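Local coordinates for protein extracellular ligand-binding receptor (Desulfohalobium retbaense DSM 5692, PDB 5ERE) that probably senses small extracellular solutes, binding the branched-chain keto acid ketoleucine in a leucine-binding-protein-type domain joined to a Cache-type sensor domain that holds cytosine, at residues I17-E20 with Q21-V25; C263-L266 with S267-L270. All coordinates share one frame; numbering follows the deposited sequence.

Contact 1: residues I17-E20 with Q21-V25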
loop_
_atom_site.group_PDB
_atom_site.type_symbol
_atom_site.label_atom_id
_atom_site.label_comp_id
_atom_site.label_asym_id
_atom_site.label_seq_id
_atom_site.Cartn_x
_atom_site.Cartn_y
_atom_site.Cartn_z
ATOM N N ILE A 17 -17.555 -17.512 -8.827
ATOM C CA ILE A 17 -16.456 -17.492 -7.865
ATOM C C ILE A 17 -16.518 -18.760 -7.012
ATOM O O ILE A 17 -15.504 -19.449 -6.802
ATOM C CB ILE A 17 -16.530 -16.216 -7.001
ATOM C CG1 ILE A 17 -16.052 -15.013 -7.835
ATOM C CG2 ILE A 17 -15.721 -16.331 -5.679
ATOM C CD1 ILE A 17 -16.559 -13.673 -7.313
ATOM N N ALA A 18 -17.726 -19.081 -6.573
ATOM C CA ALA A 18 -17.966 -20.270 -5.788
ATOM C C ALA A 18 -17.532 -21.528 -6.530
ATOM O O ALA A 18 -16.889 -22.355 -5.934
ATOM C CB ALA A 18 -19.421 -20.390 -5.399
ATOM N N VAL A 19 -17.861 -21.664 -7.815
ATOM C CA VAL A 19 -17.477 -22.840 -8.579
ATOM C C VAL A 19 -15.966 -22.880 -8.795
ATOM O O VAL A 19 -15.378 -23.954 -8.788
ATOM C CB VAL A 19 -18.201 -22.909 -9.962
ATOM C CG1 VAL A 19 -17.606 -23.974 -10.862
ATOM C CG2 VAL A 19 -19.703 -23.181 -9.781
ATOM N N GLU A 20 -15.358 -21.718 -8.988
ATOM C CA GLU A 20 -13.926 -21.599 -9.101
ATOM C C GLU A 20 -13.231 -22.123 -7.835
ATOM O O GLU A 20 -12.280 -22.912 -7.888
ATOM C CB GLU A 20 -13.553 -20.139 -9.353
ATOM C CG GLU A 20 -12.043 -19.936 -9.495
ATOM C CD GLU A 20 -11.668 -18.564 -9.991
ATOM O OE1 GLU A 20 -11.909 -18.258 -11.186
ATOM O OE2 GLU A 20 -11.123 -17.797 -9.185
ATOM N N GLN A 21 -13.729 -21.692 -6.688
ATOM C CA GLN A 21 -13.157 -22.085 -5.413
ATOM C C GLN A 21 -13.305 -23.594 -5.206
ATOM O O GLN A 21 -12.372 -24.239 -4.733
ATOM C CB GLN A 21 -13.799 -21.309 -4.273
ATOM C CG GLN A 21 -13.481 -19.841 -4.300
ATOM C CD GLN A 21 -14.357 -19.025 -3.331
ATOM O OE1 GLN A 21 -15.569 -19.204 -3.276
ATOM N NE2 GLN A 21 -13.734 -18.170 -2.556
ATOM N N GLN A 22 -14.467 -24.140 -5.550
ATOM C CA GLN A 22 -14.731 -25.569 -5.460
ATOM C C GLN A 22 -13.780 -26.358 -6.324
ATOM O O GLN A 22 -13.205 -27.341 -5.864
ATOM C CB GLN A 22 -16.156 -25.865 -5.876
ATOM C CG GLN A 22 -16.555 -27.336 -5.999
ATOM C CD GLN A 22 -17.757 -27.491 -6.918
ATOM O OE1 GLN A 22 -18.890 -27.507 -6.464
ATOM N NE2 GLN A 22 -17.508 -27.570 -8.240
ATOM N N ARG A 23 -13.651 -25.949 -7.579
ATOM C CA ARG A 23 -12.667 -26.525 -8.480
ATOM C C ARG A 23 -11.248 -26.518 -7.936
ATOM O O ARG A 23 -10.523 -27.546 -8.006
ATOM C CB ARG A 23 -12.721 -25.749 -9.795
ATOM C CG ARG A 23 -13.947 -26.073 -10.569
ATOM C CD ARG A 23 -14.055 -25.196 -11.824
ATOM N NE ARG A 23 -15.161 -25.625 -12.659
ATOM C CZ ARG A 23 -15.556 -24.978 -13.754
ATOM N NH1 ARG A 23 -14.955 -23.865 -14.128
ATOM N NH2 ARG A 23 -16.558 -25.444 -14.466
ATOM N N ALA A 24 -10.824 -25.375 -7.380
ATOM C CA ALA A 24 -9.448 -25.276 -6.942
ATOM C C ALA A 24 -9.185 -26.182 -5.719
ATOM O O ALA A 24 -8.128 -26.792 -5.607
ATOM C CB ALA A 24 -9.104 -23.890 -6.654
ATOM N N VAL A 25 -10.181 -26.291 -4.845
ATOM C CA VAL A 25 -10.106 -27.107 -3.649
ATOM C C VAL A 25 -10.006 -28.577 -3.994
ATOM O O VAL A 25 -9.237 -29.307 -3.371
ATOM C CB VAL A 25 -11.314 -26.865 -2.764
ATOM C CG1 VAL A 25 -11.482 -27.951 -1.732
ATOM C CG2 VAL A 25 -11.145 -25.534 -2.088
#

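Contact 2: residues C263-L266 with S267-L270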
loop_
_atom_site.group_PDB
_atom_site.type_symbol
_atom_site.label_atom_id
_atom_site.label_comp_id
_atom_site.label_asym_id
_atom_site.label_seq_id
_atom_site.Cartn_x
_atom_site.Cartn_y
_atom_site.Cartn_z
ATOM N N CYS A 263 -5.793 -24.875 0.777
ATOM C CA CYS A 263 -5.749 -26.351 0.879
ATOM C C CYS A 263 -4.365 -26.858 1.085
ATOM O O CYS A 263 -4.167 -27.797 1.858
ATOM C CB CYS A 263 -6.358 -27.052 -0.332
ATOM S SG CYS A 263 -8.055 -26.623 -0.538
ATOM N N THR A 264 -3.401 -26.267 0.395
ATOM C CA THR A 264 -2.007 -26.724 0.492
ATOM C C THR A 264 -1.503 -26.618 1.929
ATOM O O THR A 264 -0.928 -27.553 2.490
ATOM C CB THR A 264 -1.108 -25.883 -0.458
ATOM O OG1 THR A 264 -1.418 -26.250 -1.808
ATOM C CG2 THR A 264 0.364 -26.092 -0.186
ATOM N N THR A 265 -1.739 -25.459 2.530
ATOM C CA THR A 265 -1.161 -25.184 3.825
ATOM C C THR A 265 -1.959 -25.873 4.932
ATOM O O THR A 265 -1.364 -26.358 5.882
ATOM C CB THR A 265 -1.057 -23.676 4.058
ATOM O OG1 THR A 265 -2.360 -23.075 3.994
ATOM C CG2 THR A 265 -0.129 -23.085 2.992
ATOM N N LEU A 266 -3.282 -25.939 4.805
ATOM C CA LEU A 266 -4.099 -26.618 5.793
ATOM C C LEU A 266 -3.841 -28.123 5.800
ATOM O O LEU A 266 -3.879 -28.749 6.849
ATOM C CB LEU A 266 -5.585 -26.356 5.551
ATOM C CG LEU A 266 -6.564 -26.803 6.641
ATOM C CD1 LEU A 266 -6.265 -26.111 7.956
ATOM C CD2 LEU A 266 -8.009 -26.470 6.218
ATOM N N SER A 267 -3.642 -28.696 4.621
ATOM C CA SER A 267 -3.245 -30.088 4.485
ATOM C C SER A 267 -1.988 -30.365 5.289
ATOM O O SER A 267 -1.912 -31.369 6.000
ATOM C CB SER A 267 -2.969 -30.461 3.033
ATOM O OG SER A 267 -4.155 -30.751 2.349
ATOM N N ARG A 268 -0.999 -29.480 5.153
ATOM C CA ARG A 268 0.288 -29.673 5.817
ATOM C C ARG A 268 0.043 -29.547 7.321
ATOM O O ARG A 268 0.555 -30.360 8.079
ATOM C CB ARG A 268 1.353 -28.663 5.329
ATOM C CG ARG A 268 1.962 -28.922 3.919
ATOM C CD ARG A 268 2.351 -27.617 3.122
ATOM N NE ARG A 268 3.146 -26.680 3.922
ATOM C CZ ARG A 268 3.354 -25.391 3.640
ATOM N NH1 ARG A 268 2.850 -24.832 2.547
ATOM N NH2 ARG A 268 4.105 -24.667 4.473
ATOM N N ALA A 269 -0.776 -28.570 7.750
ATOM C CA ALA A 269 -1.098 -28.432 9.184
ATOM C C ALA A 269 -1.770 -29.681 9.757
ATOM O O ALA A 269 -1.453 -30.095 10.855
ATOM C CB ALA A 269 -2.007 -27.188 9.442
ATOM N N LEU A 270 -2.700 -30.290 9.031
ATOM C CA LEU A 270 -3.436 -31.404 9.614
ATOM C C LEU A 270 -2.563 -32.683 9.643
ATOM O O LEU A 270 -2.695 -33.488 10.565
ATOM C CB LEU A 270 -4.764 -31.607 8.874
ATOM C CG LEU A 270 -5.768 -30.435 9.042
ATOM C CD1 LEU A 270 -7.023 -30.578 8.170
ATOM C CD2 LEU A 270 -6.186 -30.344 10.479
#

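Contact 1: residues I17-E20 with Q21-V25
Val19 and Arg23 meet one turn apart on helix 15-32, and the methyl CG1 of Val19 does the touching. It sits over one face of the Arg23 guanidinium, 3.4 Å above the plane and displaced toward the rim, with its closest approach to Arg23 NE at 3.5 Å. Val19 CG1 stands opposite the backbone N (chi1 169°), which turns it toward the next turn, and the Arg23 chain comes back to meet it, leaving beside its own N and extended as far as NE. The two side chains therefore slant past one another, a methyl on a flat cation, and Phe244 and Tyr248 of helix 239-248 also touch the arginine.

Ile17 and Gln21 behave differently. They run side by side in the same direction, and the branch methyl CG2 of Ile17 lies 3.7 Å from Gln21 OE1 and 3.8 Å from Gln21 CD, so the amide end is laid along the isoleucine. The aliphatic part of the glutamine stays close to the helix wall, with Gln21 CG 3.2 Å from Ile17 O. Phe255 of helix 254-271 packs on both residues, and Ile17 also comes within about 4 Å, nearest atoms, of the bound 2-oxo-4-methylpentanoic acid.

Glu20 sends its carboxylate outward from the turn. OE1 forms a salt bridge with Arg214 and accepts a hydrogen bond from Gly253 N, and OE2 is bonded by Gly256 N, so both oxygens are held. Underneath run the alpha-helical i to i+4 bonds, such as Arg23 N to Val19 O at 2.9 Å and 172°. This helix is the crossover between strands 3-8 and 37-42, a beta-alpha-beta unit of the periplasmic binding protein fold.

Contact 2: residues C263-L266 with S267-L270
Ser267 bends its hydroxyl back onto Cys263 O, a side-chain to backbone bond one turn down alpha-helix 254-271 in the periplasmic binding protein domain. Cys263 O takes two bonds from the same serine: OG donates at 3.0 Å from one face of the carbonyl plane, and the backbone N of Ser267 donates from the opposite face. With OG lying beside its own backbone N (chi1 -82°), the hydroxyl is aimed down the helix at that oxygen, and a buried polar group is satisfied within the turn.

This is the tight side. Cys263 rests on Val25, Ala28 and Leu29 of helix 15-32, and Ser267 reaches Ser32 of the same helix. Also on the buried side, Leu266 and Leu270 slant across each other, Leu266 CG 4.1 Å from Leu270 CD1; Phe36 receives Leu270, while Tyr284 meets Leu266.

Round the helix, the packing opens toward solvent at Arg268. CG lies beside the backbone N (chi1 -75°), which starts the chain back along the preceding turn; the bend at chi3 (49°) then swings the guanidinium across toward the threonine methyls. Thr264 points the same way as the arginine and puts its methyl at the guanidinium edge, in plane. The methyl of Thr265 comes in obliquely. Neither threonine turns its hydroxyl to the arginine: Thr264 OG1 bonds Tyr260 O, and Thr265 OG1 bonds Tyr284 OH and Asp261 O. Trp283 and Phe289 also touch Arg268, and the closer methyl is Thr265 CG2, 3.5 Å from Arg268 NH1.

Contacts 1 and 2 are single-turn contacts on neighbouring helices, 15-32 and 254-271, with centres about 17 Å apart. The helices meet where Val25 CG2 lies 3.6 Å from Cys263 SG, so residues at the end of one contact and the start of the other share a packing surface. Both are largely buried, and each sets methyl carbon against an arginine, one valine methyl in contact 1 and two threonine methyls in contact 2, though Arg23 is partly exposed and Arg268 exposed. Polar chemistry separates them: in residues 17-25 the buried Glu20 is bonded by residues beyond its own helix, whereas in residues 263-270 Ser267 bonds back to its own helix.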